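Local coordinates for protein elongation factor G (Thermus thermophilus, PDB 2DY1) that binds GTP with a magnesium ion and, as a member of the elongation factor G family, probably acts as a GTPase in translation elongation, at residues 573-578 with 616-621; 592-597 with 623-628; 28-33 with 67-72; 73-78 with 344-349; 478-483 with 545-550. All coordinates share one frame; numbering follows the deposited sequence.

Interaction 1 (573-578 with 616-621); sequences EPIYRL and EVPLAE
One face of the Y576 ring carries L619, whose CD1 stands 3.8 Å from the ring centroid in a CH-pi contact 14° off the normal, while P574 CB lies in the ring plane at the edge. The two side chains run side by side in the same direction, and L619 CB also reaches Y576 CD1 at 3.6 Å. With CG anti to the backbone N (chi1 173°), L619 spreads its two methyls along the tyrosine; CD2 meets P574 CG at 3.9 Å. Strands 569-583 and 610-618 are antiparallel neighbours in the C-terminal domain, whose beta-alpha-beta-beta-alpha-beta order is that of a ferredoxin-like fold. Y576 and V617 form a hydrogen-bonded pair, Y576 N to V617 O and V617 N to Y576 O both 2.9 Å. Beyond the pair, L619 N gives a nearly straight bond to P574 O, 2.9 Å at 173°. On the sheet face of I575, the ring of P618 lies alongside I575 CD1, whereas E573 OE1 comes to 3.4 Å from P618 CB. E573 OE2 is held by a salt bridge to R598. Water 1 donates to E573 OE1 and P574 O and accepts from A620 N.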
# COMPACT_ATOMS: atom_id res chain seq x y z
N GLU A 573 2.55 -27.90 -12.54
CA GLU A 573 1.79 -26.70 -12.20
C GLU A 573 2.44 -26.04 -11.00
O GLU A 573 3.11 -26.69 -10.20
CB GLU A 573 0.33 -27.05 -11.87
CG GLU A 573 0.13 -27.80 -10.57
CD GLU A 573 -1.34 -28.10 -10.32
OE1 GLU A 573 -2.17 -27.19 -10.49
OE2 GLU A 573 -1.66 -29.25 -9.93
N PRO A 574 2.28 -24.71 -10.87
CA PRO A 574 2.92 -24.10 -9.71
C PRO A 574 2.15 -24.33 -8.42
O PRO A 574 0.93 -24.27 -8.39
CB PRO A 574 3.01 -22.62 -10.10
CG PRO A 574 1.88 -22.44 -11.04
CD PRO A 574 1.84 -23.71 -11.85
N ILE A 575 2.91 -24.63 -7.36
CA ILE A 575 2.36 -24.88 -6.03
C ILE A 575 2.79 -23.71 -5.14
O ILE A 575 3.94 -23.28 -5.18
CB ILE A 575 2.94 -26.19 -5.42
CG1 ILE A 575 2.55 -27.38 -6.31
CG2 ILE A 575 2.43 -26.38 -3.99
CD1 ILE A 575 1.07 -27.50 -6.60
N TYR A 576 1.85 -23.18 -4.36
CA TYR A 576 2.14 -22.06 -3.48
C TYR A 576 1.97 -22.40 -2.01
O TYR A 576 1.24 -23.33 -1.65
CB TYR A 576 1.22 -20.87 -3.82
CG TYR A 576 1.67 -20.04 -5.00
CD1 TYR A 576 1.89 -20.63 -6.26
CD2 TYR A 576 1.95 -18.68 -4.86
CE1 TYR A 576 2.37 -19.87 -7.33
CE2 TYR A 576 2.43 -17.91 -5.92
CZ TYR A 576 2.64 -18.52 -7.15
OH TYR A 576 3.17 -17.78 -8.18
N ARG A 577 2.70 -21.68 -1.16
CA ARG A 577 2.55 -21.84 0.28
C ARG A 577 1.46 -20.85 0.68
O ARG A 577 1.58 -19.67 0.36
CB ARG A 577 3.88 -21.61 1.04
CG ARG A 577 4.92 -20.59 0.52
CD ARG A 577 6.04 -20.45 1.56
NE ARG A 577 7.36 -19.95 1.13
CZ ARG A 577 8.16 -20.55 0.26
NH1 ARG A 577 7.80 -21.69 -0.32
NH2 ARG A 577 9.36 -20.04 -0.01
N LEU A 578 0.41 -21.34 1.32
CA LEU A 578 -0.71 -20.49 1.72
C LEU A 578 -0.88 -20.44 3.23
O LEU A 578 -1.08 -21.47 3.88
CB LEU A 578 -2.00 -21.00 1.05
CG LEU A 578 -3.35 -20.26 1.11
CD1 LEU A 578 -4.34 -21.08 1.92
CD2 LEU A 578 -3.20 -18.87 1.68
N GLU A 616 -0.20 -25.89 1.46
CA GLU A 616 0.39 -25.81 0.13
C GLU A 616 -0.80 -26.07 -0.75
O GLU A 616 -1.60 -26.97 -0.48
CB GLU A 616 1.47 -26.88 -0.09
CG GLU A 616 2.82 -26.54 0.52
CD GLU A 616 3.96 -27.35 -0.09
OE1 GLU A 616 3.68 -28.34 -0.80
OE2 GLU A 616 5.13 -26.98 0.14
N VAL A 617 -0.94 -25.28 -1.81
CA VAL A 617 -2.08 -25.41 -2.69
C VAL A 617 -1.70 -25.00 -4.10
O VAL A 617 -0.85 -24.13 -4.29
CB VAL A 617 -3.24 -24.50 -2.20
CG1 VAL A 617 -2.75 -23.06 -2.13
CG2 VAL A 617 -4.44 -24.62 -3.13
N PRO A 618 -2.30 -25.63 -5.12
CA PRO A 618 -1.99 -25.28 -6.51
C PRO A 618 -2.41 -23.84 -6.77
O PRO A 618 -3.52 -23.44 -6.38
CB PRO A 618 -2.85 -26.25 -7.31
CG PRO A 618 -2.97 -27.43 -6.41
CD PRO A 618 -3.20 -26.79 -5.07
N LEU A 619 -1.55 -23.06 -7.41
CA LEU A 619 -1.89 -21.67 -7.71
C LEU A 619 -3.23 -21.60 -8.45
O LEU A 619 -4.02 -20.68 -8.26
CB LEU A 619 -0.81 -21.03 -8.58
CG LEU A 619 -1.13 -19.63 -9.10
CD1 LEU A 619 -1.06 -18.64 -7.93
CD2 LEU A 619 -0.14 -19.24 -10.19
N ALA A 620 -3.47 -22.60 -9.29
CA ALA A 620 -4.68 -22.66 -10.10
C ALA A 620 -5.95 -22.76 -9.27
O ALA A 620 -7.04 -22.54 -9.78
CB ALA A 620 -4.60 -23.83 -11.06
N GLU A 621 -5.81 -23.11 -8.00
CA GLU A 621 -6.97 -23.27 -7.12
C GLU A 621 -7.19 -22.07 -6.21
O GLU A 621 -8.18 -22.03 -5.47
CB GLU A 621 -6.80 -24.51 -6.25
CG GLU A 621 -6.68 -25.81 -7.02
CD GLU A 621 -7.91 -26.08 -7.87
OE1 GLU A 621 -9.01 -26.18 -7.29
OE2 GLU A 621 -7.76 -26.19 -9.10
O HOH W 1 -1.60 -24.59 -10.17

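Interaction 2 (592-597 with 623-628); sequences SDLQAR and LEYYKA
At the helix pair of the C-terminal domain, R597, which follows helix 587-596, meets Y625 of helix 625-633 with its guanidinium face against the ring edge. Y625 CD2 sits 3.6 Å above one face of the R597 guanidinium, toward its rim, with the ring plane turned 80° from the guanidinium. The arginine is fixed by its own segment: NE forms a salt bridge with D593 OD1 (2.8 Å), approaching on the syn side somewhat out of the carboxylate plane but in the guanidinium plane, and NH1 is held outside by E621 O. D593 OD1 itself lies at the ring edge, 3.6 Å from Y625 CE2. Water 2 closes the link, donating to D593 OD1 and accepting from Y625 OH. Both helices pack on the same side of the ferredoxin-like sheet, where L594 and Y625 each rest on L578 of strand 569-583. Y625 CG is anti to the backbone N (chi1 -166°), which sends the ring toward helix 587-596 until L594 CD2 stands 3.8 Å from its OH. At the other end of the guanidinium, R597 NH2 touches A628 CB at 3.5 Å.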
# COMPACT_ATOMS: atom_id res chain seq x y z
N SER A 592 -12.27 -26.88 5.30
CA SER A 592 -13.22 -27.52 4.40
C SER A 592 -13.03 -27.01 2.98
O SER A 592 -12.95 -27.79 2.03
CB SER A 592 -14.66 -27.25 4.86
OG SER A 592 -15.59 -27.69 3.87
N ASP A 593 -12.96 -25.69 2.84
CA ASP A 593 -12.78 -25.05 1.55
C ASP A 593 -11.38 -25.32 0.96
O ASP A 593 -11.25 -25.55 -0.24
CB ASP A 593 -13.04 -23.54 1.69
CG ASP A 593 -12.54 -22.74 0.50
OD1 ASP A 593 -11.39 -22.26 0.56
OD2 ASP A 593 -13.29 -22.59 -0.49
N LEU A 594 -10.35 -25.29 1.80
CA LEU A 594 -9.00 -25.56 1.31
C LEU A 594 -8.96 -26.97 0.72
O LEU A 594 -8.41 -27.19 -0.36
CB LEU A 594 -7.97 -25.47 2.45
CG LEU A 594 -7.56 -24.09 2.95
CD1 LEU A 594 -6.39 -24.22 3.93
CD2 LEU A 594 -7.14 -23.22 1.76
N GLN A 595 -9.56 -27.91 1.43
CA GLN A 595 -9.61 -29.30 0.97
C GLN A 595 -10.19 -29.38 -0.43
O GLN A 595 -9.76 -30.20 -1.24
CB GLN A 595 -10.45 -30.14 1.95
CG GLN A 595 -9.97 -30.04 3.40
CD GLN A 595 -10.79 -30.90 4.36
OE1 GLN A 595 -12.02 -30.89 4.33
NE2 GLN A 595 -10.10 -31.63 5.23
N ALA A 596 -11.16 -28.52 -0.73
CA ALA A 596 -11.79 -28.51 -2.05
C ALA A 596 -10.88 -27.83 -3.09
O ALA A 596 -11.11 -27.94 -4.29
CB ALA A 596 -13.14 -27.80 -1.99
N ARG A 597 -9.86 -27.13 -2.61
CA ARG A 597 -8.92 -26.45 -3.51
C ARG A 597 -7.65 -27.29 -3.66
O ARG A 597 -6.61 -26.79 -4.08
CB ARG A 597 -8.57 -25.06 -2.96
CG ARG A 597 -9.73 -24.05 -2.99
CD ARG A 597 -9.38 -22.76 -2.26
NE ARG A 597 -10.53 -21.88 -2.08
CZ ARG A 597 -11.03 -21.07 -3.01
NH1 ARG A 597 -10.47 -21.00 -4.22
NH2 ARG A 597 -12.10 -20.34 -2.75
N LEU A 623 -6.35 -18.45 -7.35
CA LEU A 623 -6.13 -17.16 -8.00
C LEU A 623 -7.12 -16.10 -7.54
O LEU A 623 -6.87 -14.90 -7.67
CB LEU A 623 -6.16 -17.32 -9.51
CG LEU A 623 -4.86 -17.89 -10.09
CD1 LEU A 623 -5.07 -18.30 -11.53
CD2 LEU A 623 -3.76 -16.86 -9.97
N GLU A 624 -8.27 -16.54 -7.02
CA GLU A 624 -9.25 -15.59 -6.51
C GLU A 624 -9.56 -15.88 -5.06
O GLU A 624 -10.66 -15.58 -4.59
CB GLU A 624 -10.54 -15.63 -7.33
CG GLU A 624 -10.35 -15.11 -8.74
CD GLU A 624 -11.63 -14.66 -9.37
OE1 GLU A 624 -12.58 -15.46 -9.47
OE2 GLU A 624 -11.69 -13.48 -9.79
N TYR A 625 -8.59 -16.44 -4.35
CA TYR A 625 -8.80 -16.73 -2.94
C TYR A 625 -9.12 -15.41 -2.22
O TYR A 625 -9.91 -15.39 -1.28
CB TYR A 625 -7.55 -17.39 -2.34
CG TYR A 625 -7.77 -18.04 -0.99
CD1 TYR A 625 -7.05 -17.64 0.13
CD2 TYR A 625 -8.73 -19.05 -0.84
CE1 TYR A 625 -7.26 -18.23 1.38
CE2 TYR A 625 -8.95 -19.65 0.41
CZ TYR A 625 -8.21 -19.23 1.51
OH TYR A 625 -8.43 -19.81 2.74
N TYR A 626 -8.53 -14.31 -2.69
CA TYR A 626 -8.76 -13.01 -2.07
C TYR A 626 -10.24 -12.62 -2.08
O TYR A 626 -10.69 -11.88 -1.21
CB TYR A 626 -7.92 -11.91 -2.76
CG TYR A 626 -8.36 -11.50 -4.15
CD1 TYR A 626 -8.05 -12.28 -5.26
CD2 TYR A 626 -9.06 -10.31 -4.36
CE1 TYR A 626 -8.41 -11.89 -6.54
CE2 TYR A 626 -9.44 -9.90 -5.64
CZ TYR A 626 -9.11 -10.69 -6.72
OH TYR A 626 -9.45 -10.28 -7.98
N LYS A 627 -11.01 -13.14 -3.04
CA LYS A 627 -12.44 -12.82 -3.12
C LYS A 627 -13.28 -13.68 -2.19
O LYS A 627 -14.32 -13.24 -1.69
CB LYS A 627 -12.97 -12.99 -4.55
CG LYS A 627 -12.49 -11.94 -5.55
CD LYS A 627 -13.22 -12.08 -6.88
CE LYS A 627 -12.76 -11.02 -7.86
NZ LYS A 627 -13.38 -11.20 -9.22
N ALA A 628 -12.82 -14.90 -1.94
CA ALA A 628 -13.56 -15.84 -1.10
C ALA A 628 -13.24 -15.81 0.39
O ALA A 628 -14.09 -16.15 1.21
CB ALA A 628 -13.35 -17.26 -1.63
O HOH W 2 -10.14 -21.72 2.62
O HOH W 3 -9.52 -19.17 -6.51

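Interaction 3 (28-33 with 67-72); sequences ALLYKT and APLLFR
L69 points from its strand into the helix and meets L29 and L30 at roughly right angles, CD1 against L29 and CD2 reaching both. Its CD1 rests 3.9 Å from L29 CB, and its CD2 is 3.7 Å from L30 CD2. That same L30 methyl also meets A67 CB at 3.9 Å, bridging two strand residues that face the helix. L30 has CG beside the backbone N (chi1 -72°), and from there its CD2 bends over to the strand. The contact belongs to the P-loop GTPase domain: helix 22-32 begins at the GTP-binding K22 and T23; its segment 28-32 runs at 40° to segment 67-71 of strand 65-71, an outermost strand of the central sheet, with axes 8.7 Å apart. T33 crosses L69 at about a right angle and sets CB 3.5 Å from L70 O. Its OG1, placed by chi1 57°, turns back to donate to L29 O at 2.7 Å; that carbonyl also accepts from T33 N. OG1 accepts in turn from water 4, which takes the L70 N-H, while water 5 donates to both T33 O and L70 O. A valine in place of T33 would probably deprive L29 O of one of its two donors and break the water 4 bridge to L70 N. On the flank, helix 261-271 sends L265 against both T33 and F71.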
# COMPACT_ATOMS: atom_id res chain seq x y z
N ALA A 28 -16.14 18.88 9.49
CA ALA A 28 -16.52 19.73 10.63
C ALA A 28 -15.47 20.80 10.89
O ALA A 28 -15.81 21.94 11.18
CB ALA A 28 -16.73 18.86 11.90
N LEU A 29 -14.19 20.44 10.77
CA LEU A 29 -13.12 21.41 10.96
C LEU A 29 -13.16 22.48 9.85
O LEU A 29 -12.97 23.69 10.11
CB LEU A 29 -11.77 20.69 10.97
CG LEU A 29 -11.46 19.90 12.25
CD1 LEU A 29 -10.42 18.83 12.01
CD2 LEU A 29 -11.00 20.90 13.33
N LEU A 30 -13.42 22.06 8.60
CA LEU A 30 -13.49 23.04 7.51
C LEU A 30 -14.68 24.00 7.73
O LEU A 30 -14.56 25.23 7.54
CB LEU A 30 -13.64 22.32 6.16
CG LEU A 30 -12.37 21.60 5.69
CD1 LEU A 30 -12.68 20.63 4.55
CD2 LEU A 30 -11.35 22.64 5.23
N TYR A 31 -15.80 23.44 8.16
CA TYR A 31 -16.98 24.27 8.41
C TYR A 31 -16.79 25.20 9.61
O TYR A 31 -17.01 26.42 9.50
CB TYR A 31 -18.22 23.39 8.65
CG TYR A 31 -19.41 24.17 9.17
CD1 TYR A 31 -19.86 23.99 10.48
CD2 TYR A 31 -20.04 25.13 8.38
CE1 TYR A 31 -20.90 24.76 10.99
CE2 TYR A 31 -21.08 25.91 8.89
CZ TYR A 31 -21.51 25.72 10.19
OH TYR A 31 -22.53 26.49 10.68
N LYS A 32 -16.31 24.65 10.73
CA LYS A 32 -16.17 25.46 11.94
C LYS A 32 -15.15 26.58 11.84
O LYS A 32 -15.29 27.59 12.52
CB LYS A 32 -15.88 24.58 13.16
CG LYS A 32 -17.06 23.75 13.63
CD LYS A 32 -18.22 24.62 14.08
CE LYS A 32 -18.41 24.56 15.58
NZ LYS A 32 -19.41 25.57 16.03
N THR A 33 -14.12 26.39 11.01
CA THR A 33 -13.10 27.43 10.83
C THR A 33 -13.52 28.42 9.74
O THR A 33 -12.83 29.42 9.51
CB THR A 33 -11.72 26.84 10.44
OG1 THR A 33 -11.84 26.04 9.25
CG2 THR A 33 -11.15 25.97 11.57
N ALA A 67 -6.89 19.46 3.72
CA ALA A 67 -7.75 20.45 4.35
C ALA A 67 -6.80 21.46 4.99
O ALA A 67 -6.23 21.21 6.05
CB ALA A 67 -8.64 19.80 5.41
N PRO A 68 -6.59 22.61 4.34
CA PRO A 68 -5.68 23.65 4.85
C PRO A 68 -6.39 24.55 5.85
O PRO A 68 -6.90 25.60 5.49
CB PRO A 68 -5.26 24.38 3.57
CG PRO A 68 -6.54 24.34 2.73
CD PRO A 68 -7.17 22.97 3.03
N LEU A 69 -6.39 24.14 7.11
CA LEU A 69 -7.12 24.89 8.12
C LEU A 69 -6.42 26.13 8.62
O LEU A 69 -5.21 26.13 8.84
CB LEU A 69 -7.42 23.97 9.32
CG LEU A 69 -8.10 22.65 8.96
CD1 LEU A 69 -8.14 21.73 10.20
CD2 LEU A 69 -9.53 22.90 8.45
N LEU A 70 -7.21 27.19 8.77
CA LEU A 70 -6.73 28.48 9.28
C LEU A 70 -7.53 28.76 10.54
O LEU A 70 -8.76 28.71 10.52
CB LEU A 70 -6.95 29.57 8.24
CG LEU A 70 -6.64 31.00 8.70
CD1 LEU A 70 -5.15 31.15 8.97
CD2 LEU A 70 -7.08 31.97 7.61
N PHE A 71 -6.86 29.06 11.64
CA PHE A 71 -7.57 29.32 12.87
C PHE A 71 -6.76 30.29 13.71
O PHE A 71 -5.65 29.99 14.13
CB PHE A 71 -7.75 28.00 13.63
CG PHE A 71 -8.50 28.14 14.93
CD1 PHE A 71 -9.85 28.49 14.94
CD2 PHE A 71 -7.86 27.90 16.14
CE1 PHE A 71 -10.55 28.61 16.15
CE2 PHE A 71 -8.56 28.01 17.35
CZ PHE A 71 -9.90 28.36 17.34
N ARG A 72 -7.34 31.47 13.93
CA ARG A 72 -6.68 32.51 14.71
C ARG A 72 -5.25 32.76 14.27
O ARG A 72 -4.35 32.91 15.09
CB ARG A 72 -6.73 32.16 16.19
CG ARG A 72 -8.16 31.97 16.64
CD ARG A 72 -8.30 31.83 18.14
NE ARG A 72 -9.70 31.62 18.46
CZ ARG A 72 -10.17 31.38 19.68
NH1 ARG A 72 -9.34 31.32 20.71
NH2 ARG A 72 -11.47 31.21 19.87
O HOH W 4 -9.93 26.97 7.65
O HOH W 5 -10.76 30.57 10.92

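Interaction 4 (73-78 with 344-349); sequences GHRVFL and AGFVLG
R75 stretches its extended side chain toward F346, with CD 3.7 Å from F346 CZ; NE approaches the same ring atom obliquely, guanidinium and ring planes 22° apart. Two residues on, F77 points at the other segment and takes the largest share of the contact. F346 CA lies over the centre of the F77 ring, 3.8 Å from the centroid in a CH-pi contact, and V347 N stands over the same face nearer the rim. Conversely, F77 CZ lies 3.4 Å above the F346 ring over its centre. The two planes make 43°, an oblique aromatic pair with centroids 4.6 Å apart. F77 CD2 also approaches V347 CB at 4.3 Å. Strand 74-80 belongs to the GTP-binding domain and strand 347-350 to domain 2, so this is an interdomain contact, extended by V330 against both phenylalanines. G345 O comes within 3.3 Å of F77 CD1 but accepts its hydrogen bond from T11 OG1. With no hydrogen bond between the segments, the joint rests on ring faces and dispersion, and its buried carbonyl is satisfied from strand 9-16.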
# COMPACT_ATOMS: atom_id res chain seq x y z
N GLY A 73 -5.06 32.80 12.95
CA GLY A 73 -3.73 33.07 12.41
C GLY A 73 -2.80 31.87 12.32
O GLY A 73 -1.71 31.96 11.74
N HIS A 74 -3.20 30.75 12.91
CA HIS A 74 -2.40 29.53 12.87
C HIS A 74 -2.90 28.66 11.73
O HIS A 74 -4.05 28.77 11.32
CB HIS A 74 -2.56 28.76 14.18
CG HIS A 74 -2.34 29.59 15.40
ND1 HIS A 74 -1.13 30.20 15.68
CD2 HIS A 74 -3.18 29.95 16.40
CE1 HIS A 74 -1.24 30.90 16.80
NE2 HIS A 74 -2.47 30.76 17.26
N ARG A 75 -2.04 27.79 11.21
CA ARG A 75 -2.41 26.92 10.11
C ARG A 75 -2.14 25.47 10.41
O ARG A 75 -1.08 25.11 10.95
CB ARG A 75 -1.63 27.32 8.85
CG ARG A 75 -2.04 28.66 8.26
CD ARG A 75 -1.15 29.02 7.09
NE ARG A 75 -1.64 30.14 6.29
CZ ARG A 75 -1.69 31.40 6.71
NH1 ARG A 75 -1.27 31.73 7.92
NH2 ARG A 75 -2.16 32.34 5.90
N VAL A 76 -3.12 24.62 10.12
CA VAL A 76 -2.91 23.20 10.29
C VAL A 76 -3.22 22.59 8.95
O VAL A 76 -4.35 22.69 8.48
CB VAL A 76 -3.83 22.59 11.37
CG1 VAL A 76 -3.68 21.08 11.38
CG2 VAL A 76 -3.46 23.19 12.73
N PHE A 77 -2.20 22.01 8.31
CA PHE A 77 -2.45 21.35 7.02
C PHE A 77 -2.78 19.93 7.40
O PHE A 77 -1.90 19.15 7.75
CB PHE A 77 -1.22 21.45 6.12
CG PHE A 77 -1.00 22.84 5.59
CD1 PHE A 77 -0.34 23.78 6.37
CD2 PHE A 77 -1.53 23.24 4.37
CE1 PHE A 77 -0.22 25.12 5.96
CE2 PHE A 77 -1.42 24.57 3.94
CZ PHE A 77 -0.77 25.51 4.74
N LEU A 78 -4.07 19.59 7.30
CA LEU A 78 -4.58 18.28 7.69
C LEU A 78 -4.75 17.40 6.47
O LEU A 78 -5.40 17.80 5.51
CB LEU A 78 -5.93 18.44 8.41
CG LEU A 78 -6.56 17.19 9.04
CD1 LEU A 78 -5.68 16.69 10.21
CD2 LEU A 78 -7.97 17.53 9.55
N ALA A 344 7.51 26.43 5.88
CA ALA A 344 7.62 25.00 6.20
C ALA A 344 6.32 24.57 6.88
O ALA A 344 5.80 25.26 7.76
CB ALA A 344 8.82 24.75 7.12
N GLY A 345 5.81 23.41 6.45
CA GLY A 345 4.55 22.90 6.99
C GLY A 345 3.47 22.96 5.91
O GLY A 345 2.50 22.20 5.93
N PHE A 346 3.62 23.88 4.97
CA PHE A 346 2.65 23.99 3.88
C PHE A 346 2.67 22.77 2.99
O PHE A 346 3.69 22.07 2.85
CB PHE A 346 2.98 25.19 2.97
CG PHE A 346 2.33 26.48 3.37
CD1 PHE A 346 2.52 27.01 4.64
CD2 PHE A 346 1.52 27.17 2.46
CE1 PHE A 346 1.91 28.20 5.01
CE2 PHE A 346 0.90 28.37 2.82
CZ PHE A 346 1.10 28.89 4.10
N VAL A 347 1.51 22.52 2.39
CA VAL A 347 1.37 21.51 1.37
C VAL A 347 0.93 22.34 0.18
O VAL A 347 0.02 23.17 0.29
CB VAL A 347 0.30 20.46 1.71
CG1 VAL A 347 -0.01 19.64 0.45
CG2 VAL A 347 0.84 19.55 2.82
N LEU A 348 1.62 22.17 -0.94
CA LEU A 348 1.29 22.91 -2.15
C LEU A 348 0.78 21.99 -3.23
O LEU A 348 1.15 20.82 -3.29
CB LEU A 348 2.54 23.61 -2.68
CG LEU A 348 3.17 24.65 -1.75
CD1 LEU A 348 4.45 25.16 -2.40
CD2 LEU A 348 2.22 25.79 -1.50
N GLY A 349 -0.07 22.53 -4.10
CA GLY A 349 -0.54 21.76 -5.24
C GLY A 349 0.09 22.44 -6.44
O GLY A 349 -0.11 23.64 -6.63

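Interaction 5 (478-483 with 545-550); sequences GQYGDV and VDSSDL
Q479 NE2 donates to S548 OG at 2.6 Å, a bond whose exact length is uncertain because the nitrogen sits too near another atom of the model. S548 occupies the N-cap of helix 549-566, and its OG is also hydrogen-bonded to A551 N, so the cap and the glutamine share one oxygen. The Q479 chain bends at chi2 (-60°) to bring its amide there; OE1 on the other branch accepts from water 6. A leucine in its place would probably leave the capping hydroxyl without its amide partner and water 6 without the Q479 OE1 acceptor. One residue on, Y480 N makes a weak bond to D546 O, 3.0 Å at 123°, which is supplemented by Q479 CA, 3.3 Å from that oxygen. S547 OG donates to Y480 O at 2.7 Å from 39° above the carbonyl plane, is bonded to H543 N as well, and lies in the plane of the Y480 ring at its edge. The tyrosine's own hydroxyl is engaged by S541. Strand 477-489 of domain IV is thus tied to the turn entering the helix mainly by serine hydroxyls, with one weak backbone bond, and S548 OG serves the strand and the helix cap together.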
# COMPACT_ATOMS: atom_id res chain seq x y z
N GLY A 478 24.83 -23.36 -48.75
CA GLY A 478 24.02 -24.33 -48.03
C GLY A 478 24.09 -24.25 -46.51
O GLY A 478 24.77 -23.38 -45.96
N GLN A 479 23.39 -25.16 -45.85
CA GLN A 479 23.37 -25.22 -44.39
C GLN A 479 23.58 -26.63 -43.90
O GLN A 479 23.10 -27.59 -44.51
CB GLN A 479 22.02 -24.73 -43.86
CG GLN A 479 21.85 -23.22 -43.86
CD GLN A 479 22.89 -22.51 -43.01
OE1 GLN A 479 23.14 -21.32 -43.19
NE2 GLN A 479 23.49 -23.23 -42.07
N TYR A 480 24.31 -26.77 -42.79
CA TYR A 480 24.53 -28.10 -42.24
C TYR A 480 24.77 -28.07 -40.74
O TYR A 480 25.68 -27.39 -40.26
CB TYR A 480 25.70 -28.79 -42.96
CG TYR A 480 25.96 -30.19 -42.47
CD1 TYR A 480 26.77 -30.43 -41.35
CD2 TYR A 480 25.39 -31.29 -43.11
CE1 TYR A 480 27.00 -31.72 -40.89
CE2 TYR A 480 25.61 -32.59 -42.66
CZ TYR A 480 26.41 -32.79 -41.55
OH TYR A 480 26.61 -34.07 -41.10
N GLY A 481 23.92 -28.79 -40.01
CA GLY A 481 24.03 -28.92 -38.57
C GLY A 481 23.68 -30.35 -38.21
O GLY A 481 22.70 -30.89 -38.71
N ASP A 482 24.47 -30.98 -37.34
CA ASP A 482 24.22 -32.37 -36.97
C ASP A 482 24.55 -32.48 -35.49
O ASP A 482 25.70 -32.33 -35.08
CB ASP A 482 25.13 -33.27 -37.80
CG ASP A 482 25.01 -34.73 -37.43
OD1 ASP A 482 25.84 -35.52 -37.94
OD2 ASP A 482 24.11 -35.10 -36.66
N VAL A 483 23.51 -32.72 -34.70
CA VAL A 483 23.64 -32.79 -33.25
C VAL A 483 23.02 -34.04 -32.64
O VAL A 483 21.89 -34.39 -32.96
CB VAL A 483 22.94 -31.54 -32.60
CG1 VAL A 483 22.97 -31.63 -31.08
CG2 VAL A 483 23.61 -30.27 -33.08
N VAL A 545 32.44 -25.74 -44.78
CA VAL A 545 31.73 -24.85 -45.69
C VAL A 545 30.31 -24.45 -45.27
O VAL A 545 30.05 -23.29 -44.95
CB VAL A 545 31.69 -25.48 -47.11
CG1 VAL A 545 31.11 -26.89 -47.04
CG2 VAL A 545 30.89 -24.60 -48.06
N ASP A 546 29.40 -25.42 -45.27
CA ASP A 546 27.99 -25.18 -44.97
C ASP A 546 27.53 -25.02 -43.53
O ASP A 546 26.38 -24.64 -43.31
CB ASP A 546 27.15 -26.28 -45.61
CG ASP A 546 27.36 -26.38 -47.10
OD1 ASP A 546 28.17 -25.60 -47.64
OD2 ASP A 546 26.71 -27.24 -47.73
N SER A 547 28.38 -25.32 -42.55
CA SER A 547 27.95 -25.20 -41.16
C SER A 547 27.90 -23.76 -40.66
O SER A 547 28.72 -22.92 -41.03
CB SER A 547 28.85 -26.06 -40.26
OG SER A 547 28.40 -27.39 -40.30
N SER A 548 26.93 -23.48 -39.78
CA SER A 548 26.75 -22.14 -39.24
C SER A 548 26.04 -22.20 -37.89
O SER A 548 25.62 -23.28 -37.47
CB SER A 548 25.90 -21.30 -40.18
OG SER A 548 24.57 -21.80 -40.22
N ASP A 549 25.89 -21.06 -37.23
CA ASP A 549 25.19 -21.03 -35.96
C ASP A 549 23.72 -21.35 -36.18
O ASP A 549 23.11 -22.09 -35.41
CB ASP A 549 25.33 -19.66 -35.29
CG ASP A 549 26.75 -19.38 -34.84
OD1 ASP A 549 27.46 -20.33 -34.45
OD2 ASP A 549 27.15 -18.20 -34.86
N LEU A 550 23.14 -20.80 -37.25
CA LEU A 550 21.73 -21.06 -37.54
C LEU A 550 21.47 -22.54 -37.78
O LEU A 550 20.50 -23.09 -37.26
CB LEU A 550 21.28 -20.25 -38.77
CG LEU A 550 19.89 -20.60 -39.33
CD1 LEU A 550 18.81 -20.22 -38.32
CD2 LEU A 550 19.66 -19.88 -40.66
O HOH W 6 23.53 -19.24 -41.79

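How the interactions relate
Interactions 1 and 2, both partly buried, lie in one C-terminal domain: the first joins neighbouring strands by regular backbone bonds, the second packs the helices of the same fold, and V617 of one packs against the R597 backbone of the other. Interactions 3 and 4 share the GTP-binding domain through adjacent strands 65-71 and 74-80, where L69 N bonds V76 O. They use different sides, leucines under the P-loop helix in the partly buried interaction 3 and phenylalanines against domain 2 in interaction 4, the buried one. Interaction 5, a surface contact in domain IV, stands apart, its centre about 73 Å from that of interaction 4, and relies on hydroxyls and an amide where interaction 4 has apolar rings.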